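Local coordinates for collagen adhesin protein (Enterococcus faecalis, PDB 2Z1P) that probably binds collagen at the enterococcal cell surface, using a two-domain, immunoglobulin-like ligand-binding region that is thought to close round it in a "Collagen Hug", at residues Q201-S206 with T260-E265; D194-G199 with F273-D278; G66-D71 with A167-Q172. All blocks are in the same frame, centred on the assembly; numbering follows the deposited sequence.

Interaction 1. Residues Q201-S206 with T260-E265; sequences QLNKES and TSTITE
Gln201 and Thr262 face each other as an antiparallel hydrogen-bonded pair where strands 200-212 and 254-263 lie side by side in one sheet of the immunoglobulin-like collagen-binding domain. Gln201 N gives to Thr262 O at 2.8 Å, and Gln201 O is gripped twice by the same threonine. Thr262 N reaches Gln201 O from 36° out of the carbonyl plane, at 3.1 Å. Thr262 OG1 reaches Gln201 O in that plane, on a lone pair, at 3.2 Å. The hydroxyl can do so because chi1 of 36° sets it between its own backbone N and carbonyl carbon. Beyond this pair the aliphatic part of Gln201 meets Thr264 almost at a right angle, CG against CG2.

Leu202 and Ser261 form the next, non-hydrogen-bonded pair, with side chains on the other face. Leu202 there packs on Phe207, Phe235 and Tyr259, while Ser261 OG is taken by Gln196.

Past Leu202 the chain enters a type I turn, Asn203 to Ser206, and polar side chains take over. The Asn203 backbone still pairs with the neighbouring strand, Asn203 N bonding to Thr260 O at 3.1 Å. Its CG stands anti to the carbonyl carbon, beside the backbone N, so that CB and CG both rest on Thr260 O. Ser206 closes the turn: Ser206 OG bonds to Asn203 O at 2.8 Å, in the carbonyl plane and on a lone pair, and the same oxygen also accepts from Ser206 N. With its proton used in this way, Ser206 OG can accept a nearly straight bond (169°) from Thr260 N at 3.0 Å. The side chain thus fastens turn and strand together through one atom. Thr260 OG1 sits between two possible acceptors, 3.2 Å from Ser206 OG and 3.3 Å from Asn203 OD1, and its single proton cannot serve both.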
loop_
_atom_site.group_PDB
_atom_site.type_symbol
_atom_site.label_atom_id
_atom_site.label_comp_id
_atom_site.label_asym_id
_atom_site.label_seq_id
_atom_site.Cartn_x
_atom_site.Cartn_y
_atom_site.Cartn_z
ATOM N N GLN A 201 -2.512 12.073 4.289
ATOM C CA GLN A 201 -1.952 13.145 5.105
ATOM C C GLN A 201 -0.480 13.325 4.800
ATOM O O GLN A 201 0.353 12.556 5.269
ATOM C CB GLN A 201 -2.118 12.826 6.591
ATOM C CG GLN A 201 -3.232 13.612 7.248
ATOM C CD GLN A 201 -3.010 15.120 7.168
ATOM O OE1 GLN A 201 -3.960 15.898 7.247
ATOM N NE2 GLN A 201 -1.749 15.537 7.023
ATOM N N LEU A 202 -0.155 14.348 4.027
ATOM C CA LEU A 202 1.233 14.589 3.662
ATOM C C LEU A 202 2.152 14.733 4.871
ATOM O O LEU A 202 1.920 15.579 5.731
ATOM C CB LEU A 202 1.333 15.840 2.791
ATOM C CG LEU A 202 2.727 16.180 2.267
ATOM C CD1 LEU A 202 3.238 15.061 1.378
ATOM C CD2 LEU A 202 2.666 17.480 1.494
ATOM N N ASN A 203 3.195 13.904 4.925
ATOM C CA ASN A 203 4.169 13.926 6.020
ATOM C C ASN A 203 5.312 14.857 5.636
ATOM O O ASN A 203 6.380 14.428 5.192
ATOM C CB ASN A 203 4.702 12.516 6.284
ATOM C CG ASN A 203 3.595 11.522 6.616
ATOM O OD1 ASN A 203 3.843 10.323 6.768
ATOM N ND2 ASN A 203 2.368 12.018 6.734
ATOM N N LYS A 204 5.072 16.146 5.823
ATOM C CA LYS A 204 6.029 17.181 5.477
ATOM C C LYS A 204 7.497 16.946 5.809
ATOM O O LYS A 204 8.365 17.504 5.147
ATOM C CB LYS A 204 5.595 18.521 6.086
ATOM C CG LYS A 204 4.180 18.993 5.701
ATOM C CD LYS A 204 3.952 20.461 6.100
ATOM C CE LYS A 204 2.474 20.807 6.177
ATOM N NZ LYS A 204 1.735 20.375 4.957
ATOM N N GLU A 205 7.806 16.136 6.813
ATOM C CA GLU A 205 9.218 15.953 7.125
ATOM C C GLU A 205 9.777 14.580 6.773
ATOM O O GLU A 205 10.809 14.158 7.309
ATOM C CB GLU A 205 9.478 16.266 8.605
ATOM C CG GLU A 205 10.895 16.786 8.873
ATOM C CD GLU A 205 11.066 17.356 10.274
ATOM O OE1 GLU A 205 10.246 18.207 10.683
ATOM O OE2 GLU A 205 12.029 16.963 10.964
ATOM N N SER A 206 9.114 13.891 5.850
ATOM C CA SER A 206 9.563 12.570 5.448
ATOM C C SER A 206 10.165 12.594 4.057
ATOM O O SER A 206 10.313 11.546 3.434
ATOM C CB SER A 206 8.398 11.598 5.463
ATOM O OG SER A 206 7.459 11.978 4.478
ATOM N N THR A 260 6.492 10.080 2.316
ATOM C CA THR A 260 5.309 9.311 2.702
ATOM C C THR A 260 4.081 10.122 3.122
ATOM O O THR A 260 4.165 11.298 3.473
ATOM C CB THR A 260 5.628 8.359 3.863
ATOM O OG1 THR A 260 6.240 9.098 4.923
ATOM C CG2 THR A 260 6.565 7.265 3.422
ATOM N N SER A 261 2.936 9.455 3.073
ATOM C CA SER A 261 1.664 10.027 3.467
ATOM C C SER A 261 0.986 8.995 4.336
ATOM O O SER A 261 1.134 7.791 4.124
ATOM C CB SER A 261 0.792 10.306 2.254
ATOM O OG SER A 261 1.364 11.339 1.486
ATOM N N THR A 262 0.238 9.474 5.316
ATOM C CA THR A 262 -0.465 8.600 6.235
ATOM C C THR A 262 -1.933 8.494 5.853
ATOM O O THR A 262 -2.567 9.489 5.489
ATOM C CB THR A 262 -0.324 9.120 7.680
ATOM O OG1 THR A 262 -0.336 10.555 7.678
ATOM C CG2 THR A 262 0.982 8.629 8.298
ATOM N N ILE A 263 -2.460 7.278 5.918
ATOM C CA ILE A 263 -3.854 7.017 5.575
ATOM C C ILE A 263 -4.811 7.463 6.693
ATOM O O ILE A 263 -4.672 7.037 7.841
ATOM C CB ILE A 263 -4.053 5.516 5.291
ATOM C CG1 ILE A 263 -3.090 5.057 4.182
ATOM C CG2 ILE A 263 -5.478 5.264 4.879
ATOM C CD1 ILE A 263 -3.166 3.579 3.863
ATOM N N THR A 264 -5.777 8.318 6.365
ATOM C CA THR A 264 -6.716 8.801 7.375
ATOM C C THR A 264 -7.879 7.841 7.563
ATOM O O THR A 264 -7.989 6.843 6.846
ATOM C CB THR A 264 -7.294 10.177 7.001
ATOM O OG1 THR A 264 -7.967 10.077 5.749
ATOM C CG2 THR A 264 -6.204 11.203 6.860
ATOM N N GLU A 265 -8.743 8.158 8.525
ATOM C CA GLU A 265 -9.910 7.346 8.815
ATOM C C GLU A 265 -10.714 7.232 7.526
ATOM O O GLU A 265 -11.050 6.134 7.093
ATOM C CB GLU A 265 -10.734 8.000 9.941
ATOM C CG GLU A 265 -12.234 7.721 9.898
ATOM C CD GLU A 265 -12.594 6.315 10.341
ATOM O OE1 GLU A 265 -13.692 5.850 9.964
ATOM O OE2 GLU A 265 -11.794 5.685 11.071
#

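Interaction 2. Residues D194-G199 with F273-D278; sequences DRQGSG and FENSYD
Asp194 meets Asn275 on the inward face of an antiparallel strand pair, 190-196 with 272-281, in the second sheet of the immunoglobulin-like collagen-binding domain. The backbone frame serves both faces: Arg195 N bonds to Ser276 O at 3.1 Å, Ser276 N to Arg195 O at 3.2 Å and, where the first strand ends, Gly197 N to Glu274 O at 2.7 Å.

The inward face is the tight one. Asp194, Gln196 and Asn275 are buried against the opposite sheet, Asn275 packing on Trp175, Asp194 on Tyr259 and Gln196 on both. Asp194 and Asn275 run anti to their backbone N (chi1 -163° and -166°), which brings carboxylate and amide together with their planes 75° apart. Asn275 ND2 is modelled 2.4 Å from Asp194 OD1, so short for a hydrogen bond that the exact placing is doubtful. Asn275 OD1 accepts from Lys162. A lysine, an asparagine and an acidic residue grouped in this way recall the sites of intramolecular isopeptide bonds in related Gram-positive adhesin domains, although no such link is modelled here.

The outward side is looser. The exposed Arg195 side chain leads off the strand, and Ser276 OG, paired with Thr294 OG1, also touches a water 3.1 Å away that donates to Arg195 O.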
loop_
_atom_site.group_PDB
_atom_site.type_symbol
_atom_site.label_atom_id
_atom_site.label_comp_id
_atom_site.label_asym_id
_atom_site.label_seq_id
_atom_site.Cartn_x
_atom_site.Cartn_y
_atom_site.Cartn_z
ATOM N N ASP A 194 2.639 19.296 -7.379
ATOM C CA ASP A 194 2.013 18.077 -6.913
ATOM C C ASP A 194 0.761 18.344 -6.093
ATOM O O ASP A 194 0.754 19.164 -5.174
ATOM C CB ASP A 194 3.026 17.255 -6.107
ATOM C CG ASP A 194 2.596 15.801 -5.923
ATOM O OD1 ASP A 194 1.498 15.570 -5.372
ATOM O OD2 ASP A 194 3.355 14.889 -6.318
ATOM N N ARG A 195 -0.300 17.641 -6.464
ATOM C CA ARG A 195 -1.587 17.744 -5.814
ATOM C C ARG A 195 -1.937 16.310 -5.417
ATOM O O ARG A 195 -2.274 15.487 -6.265
ATOM C CB ARG A 195 -2.617 18.322 -6.799
ATOM C CG ARG A 195 -2.280 19.719 -7.309
ATOM C CD ARG A 195 -2.417 20.810 -6.252
ATOM N NE ARG A 195 -2.134 22.123 -6.836
ATOM C CZ ARG A 195 -0.909 22.560 -7.145
ATOM N NH1 ARG A 195 0.162 21.782 -6.937
ATOM N NH2 ARG A 195 -0.736 23.806 -7.584
ATOM N N GLN A 196 -1.823 16.009 -4.128
ATOM C CA GLN A 196 -2.110 14.665 -3.636
ATOM C C GLN A 196 -3.590 14.350 -3.652
ATOM O O GLN A 196 -4.429 15.234 -3.477
ATOM C CB GLN A 196 -1.587 14.492 -2.221
ATOM C CG GLN A 196 -1.448 13.060 -1.807
ATOM C CD GLN A 196 -0.533 12.922 -0.623
ATOM O OE1 GLN A 196 -0.919 13.202 0.511
ATOM N NE2 GLN A 196 0.700 12.514 -0.881
ATOM N N GLY A 197 -3.911 13.081 -3.863
ATOM C CA GLY A 197 -5.304 12.680 -3.907
ATOM C C GLY A 197 -5.894 12.639 -2.520
ATOM O O GLY A 197 -5.196 12.924 -1.551
ATOM N N SER A 198 -7.164 12.263 -2.418
ATOM C CA SER A 198 -7.846 12.204 -1.128
ATOM C C SER A 198 -7.461 11.022 -0.249
ATOM O O SER A 198 -6.842 10.052 -0.704
ATOM C CB SER A 198 -9.364 12.196 -1.333
ATOM O OG SER A 198 -9.778 11.068 -2.083
ATOM N N GLY A 199 -7.837 11.135 1.022
ATOM C CA GLY A 199 -7.579 10.092 1.994
ATOM C C GLY A 199 -6.188 10.062 2.577
ATOM O O GLY A 199 -5.891 9.183 3.386
ATOM N N PHE A 273 -5.450 4.951 -3.592
ATOM C CA PHE A 273 -4.882 6.201 -3.112
ATOM C C PHE A 273 -4.215 6.797 -4.346
ATOM O O PHE A 273 -3.622 6.068 -5.140
ATOM C CB PHE A 273 -3.844 5.943 -2.021
ATOM C CG PHE A 273 -4.414 5.301 -0.794
ATOM C CD1 PHE A 273 -3.952 4.061 -0.355
ATOM C CD2 PHE A 273 -5.433 5.923 -0.082
ATOM C CE1 PHE A 273 -4.496 3.446 0.776
ATOM C CE2 PHE A 273 -5.982 5.318 1.048
ATOM C CZ PHE A 273 -5.511 4.074 1.476
ATOM N N GLU A 274 -4.305 8.110 -4.521
ATOM C CA GLU A 274 -3.714 8.720 -5.700
ATOM C C GLU A 274 -2.858 9.959 -5.487
ATOM O O GLU A 274 -2.895 10.605 -4.439
ATOM C CB GLU A 274 -4.824 9.043 -6.677
ATOM C CG GLU A 274 -5.727 7.877 -6.889
ATOM C CD GLU A 274 -6.943 8.241 -7.668
ATOM O OE1 GLU A 274 -7.703 7.323 -8.020
ATOM O OE2 GLU A 274 -7.149 9.443 -7.926
ATOM N N ASN A 275 -2.062 10.273 -6.498
ATOM C CA ASN A 275 -1.233 11.457 -6.457
ATOM C C ASN A 275 -1.000 11.905 -7.893
ATOM O O ASN A 275 -0.579 11.128 -8.736
ATOM C CB ASN A 275 0.077 11.179 -5.729
ATOM C CG ASN A 275 0.818 12.455 -5.366
ATOM O OD1 ASN A 275 1.649 12.472 -4.467
ATOM N ND2 ASN A 275 0.516 13.529 -6.073
ATOM N N SER A 276 -1.317 13.161 -8.167
ATOM C CA SER A 276 -1.174 13.704 -9.500
ATOM C C SER A 276 -0.083 14.754 -9.544
ATOM O O SER A 276 0.202 15.412 -8.541
ATOM C CB SER A 276 -2.498 14.306 -9.923
ATOM O OG SER A 276 -3.519 13.352 -9.715
ATOM N N TYR A 277 0.530 14.923 -10.711
ATOM C CA TYR A 277 1.603 15.895 -10.835
ATOM C C TYR A 277 1.581 16.596 -12.175
ATOM O O TYR A 277 1.061 16.071 -13.156
ATOM C CB TYR A 277 2.958 15.192 -10.674
ATOM C CG TYR A 277 3.310 14.294 -11.839
ATOM C CD1 TYR A 277 3.762 14.827 -13.049
ATOM C CD2 TYR A 277 3.116 12.927 -11.761
ATOM C CE1 TYR A 277 4.003 14.020 -14.149
ATOM C CE2 TYR A 277 3.353 12.109 -12.857
ATOM C CZ TYR A 277 3.793 12.659 -14.050
ATOM O OH TYR A 277 4.009 11.843 -15.139
ATOM N N ASP A 278 2.150 17.793 -12.208
ATOM C CA ASP A 278 2.263 18.529 -13.455
ATOM C C ASP A 278 3.717 18.956 -13.488
ATOM O O ASP A 278 4.180 19.700 -12.619
ATOM C CB ASP A 278 1.359 19.754 -13.487
ATOM C CG ASP A 278 1.266 20.359 -14.873
ATOM O OD1 ASP A 278 0.145 20.424 -15.415
ATOM O OD2 ASP A 278 2.311 20.755 -15.430
HETATM O O HOH W 1 -4.451 13.078 -6.793
#

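Interaction 3. Residues G66-D71 with A167-Q172; sequences GMTEND and AGESNQ
Glu169 lays the start of its side chain against the backbone of Thr68 in another loop, and that side chain can be followed atom by atom. Glu169 CB rests 3.4 Å from Thr68 O. Glu169 CG, set anti to the carbonyl carbon by chi1 of -61°, comes closer still, 3.2 Å from Thr68 O, and has Met67 CB beside it at 3.7 Å. The chain then bends at chi2 (129°), and CD turns away from the Thr68 carbonyl. Glu169 OE1 stands 3.8 Å from Thr68 OG1 and accepts a weak bond from a water at 2.7 Å. That water also donates to Gly66 O and accepts from Thr68 N, so it ties the carboxylate to the backbone on both sides of Met67. OE1 further pairs with Lys89, and OE2 forms a salt bridge with Lys115. With two lysines paired to it, the group is probably held in its charged form.

Glu169 belongs to the type I turn Gly168 to Asn171 at the tip of a beta hairpin, strands 160-166 and 172-179 of the collagen-binding domain. Segment 66-71, together with Lys89 and Lys115, comes from the preceding immunoglobulin-like domain, so this is a contact between domains. In the Collagen Hug model it is two such domains that wrap the ligand between them. The hairpin is closed by Ala167 N bonding to Gln172 O. Gly168 CA comes only loosely near Met67 SD.

Thr68 OG1 itself turns back on its own chain and donates to Glu69 O at 2.9 Å, in the carbonyl plane and on a lone pair. Asn70 CB comes to 3.6 Å from Glu169 O, and the Asn70 amide extends over the next residue of the turn, with Asn70 ND2 3.1 Å from Ser170 CA.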
loop_
_atom_site.group_PDB
_atom_site.type_symbol
_atom_site.label_atom_id
_atom_site.label_comp_id
_atom_site.label_asym_id
_atom_site.label_seq_id
_atom_site.Cartn_x
_atom_site.Cartn_y
_atom_site.Cartn_z
ATOM N N GLY A 66 -0.005 -12.078 7.641
ATOM C CA GLY A 66 -1.094 -11.128 7.835
ATOM C C GLY A 66 -0.480 -9.842 8.346
ATOM O O GLY A 66 0.528 -9.883 9.037
ATOM N N MET A 67 -1.060 -8.697 8.027
ATOM C CA MET A 67 -0.473 -7.443 8.481
ATOM C C MET A 67 -1.162 -6.835 9.697
ATOM O O MET A 67 -2.317 -6.403 9.631
ATOM C CB MET A 67 -0.447 -6.434 7.333
ATOM C CG MET A 67 0.374 -6.890 6.137
ATOM S SD MET A 67 0.401 -5.676 4.806
ATOM C CE MET A 67 -1.257 -5.932 4.065
ATOM N N THR A 68 -0.423 -6.802 10.802
ATOM C CA THR A 68 -0.900 -6.263 12.071
ATOM C C THR A 68 -0.713 -4.751 12.099
ATOM O O THR A 68 -0.772 -4.095 11.064
ATOM C CB THR A 68 -0.101 -6.871 13.238
ATOM O OG1 THR A 68 1.254 -6.396 13.192
ATOM C CG2 THR A 68 -0.106 -8.392 13.141
ATOM N N GLU A 69 -0.495 -4.211 13.295
ATOM C CA GLU A 69 -0.260 -2.784 13.478
ATOM C C GLU A 69 1.248 -2.597 13.507
ATOM O O GLU A 69 1.994 -3.571 13.609
ATOM C CB GLU A 69 -0.849 -2.298 14.801
ATOM C CG GLU A 69 -2.355 -2.229 14.839
ATOM C CD GLU A 69 -2.911 -1.252 13.831
ATOM O OE1 GLU A 69 -2.120 -0.438 13.296
ATOM O OE2 GLU A 69 -4.139 -1.290 13.577
ATOM N N ASN A 70 1.700 -1.350 13.413
ATOM C CA ASN A 70 3.126 -1.054 13.439
ATOM C C ASN A 70 3.683 -1.622 14.751
ATOM O O ASN A 70 4.809 -2.131 14.808
ATOM C CB ASN A 70 3.342 0.465 13.381
ATOM C CG ASN A 70 4.528 0.867 12.509
ATOM O OD1 ASN A 70 5.654 0.408 12.706
ATOM N ND2 ASN A 70 4.275 1.741 11.543
ATOM N N ASP A 71 2.871 -1.544 15.803
ATOM C CA ASP A 71 3.265 -2.036 17.116
ATOM C C ASP A 71 3.391 -3.554 17.137
ATOM O O ASP A 71 3.778 -4.121 18.154
ATOM C CB ASP A 71 2.251 -1.596 18.160
ATOM N N ALA A 167 2.946 1.519 2.926
ATOM C CA ALA A 167 3.970 1.397 3.955
ATOM C C ALA A 167 3.809 0.099 4.728
ATOM O O ALA A 167 4.683 -0.277 5.507
ATOM C CB ALA A 167 3.886 2.573 4.909
ATOM N N GLY A 168 2.688 -0.580 4.504
ATOM C CA GLY A 168 2.409 -1.825 5.195
ATOM C C GLY A 168 1.595 -1.602 6.463
ATOM O O GLY A 168 0.482 -1.052 6.432
ATOM N N GLU A 169 2.166 -2.026 7.589
ATOM C CA GLU A 169 1.536 -1.901 8.903
ATOM C C GLU A 169 1.670 -0.475 9.470
ATOM O O GLU A 169 1.213 -0.184 10.577
ATOM C CB GLU A 169 2.155 -2.947 9.846
ATOM C CG GLU A 169 1.934 -4.396 9.355
ATOM C CD GLU A 169 3.210 -5.250 9.294
ATOM O OE1 GLU A 169 3.646 -5.784 10.342
ATOM O OE2 GLU A 169 3.784 -5.390 8.189
ATOM N N SER A 170 2.285 0.408 8.682
ATOM C CA SER A 170 2.500 1.805 9.054
ATOM C C SER A 170 1.227 2.588 8.839
ATOM O O SER A 170 1.006 3.611 9.482
ATOM C CB SER A 170 3.588 2.448 8.179
ATOM O OG SER A 170 4.847 1.819 8.317
ATOM N N ASN A 171 0.403 2.108 7.912
ATOM C CA ASN A 171 -0.843 2.773 7.563
ATOM C C ASN A 171 -0.475 4.069 6.848
ATOM O O ASN A 171 -1.082 5.115 7.060
ATOM C CB ASN A 171 -1.663 3.041 8.824
ATOM C CG ASN A 171 -2.103 1.754 9.508
ATOM O OD1 ASN A 171 -2.287 1.704 10.728
ATOM N ND2 ASN A 171 -2.281 0.705 8.716
ATOM N N GLN A 172 0.542 3.969 5.997
ATOM C CA GLN A 172 1.033 5.099 5.225
ATOM C C GLN A 172 1.144 4.687 3.781
ATOM O O GLN A 172 1.016 3.513 3.448
ATOM C CB GLN A 172 2.429 5.503 5.677
ATOM C CG GLN A 172 2.567 5.862 7.131
ATOM C CD GLN A 172 4.014 6.144 7.503
ATOM O OE1 GLN A 172 4.884 5.276 7.371
ATOM N NE2 GLN A 172 4.280 7.361 7.968
HETATM O O HOH W 2 2.318 -8.113 10.175
#

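Interactions 1 and 2 lie in the two facing sheets of the collagen-binding domain, their centres about 12 Å apart, and join directly. Gln196 NE2 probably bonds to Ser261 OG across the sandwich at 2.7 Å, Thr264 N probably bonds to Gly199 O at 3.1 Å, and Ile263 CD1 packs on Phe273 CE1. Interaction 3, the contact between domains, is centred about 14 Å from interaction 1 and meets it through strand 254-263, where Ile263 N lies 2.8 Å from Asn171 O. Interactions 2 and 3 do not touch; their centres are about 22 Å apart. Segment 260-265 thus touches both the opposite sheet and the interdomain hairpin.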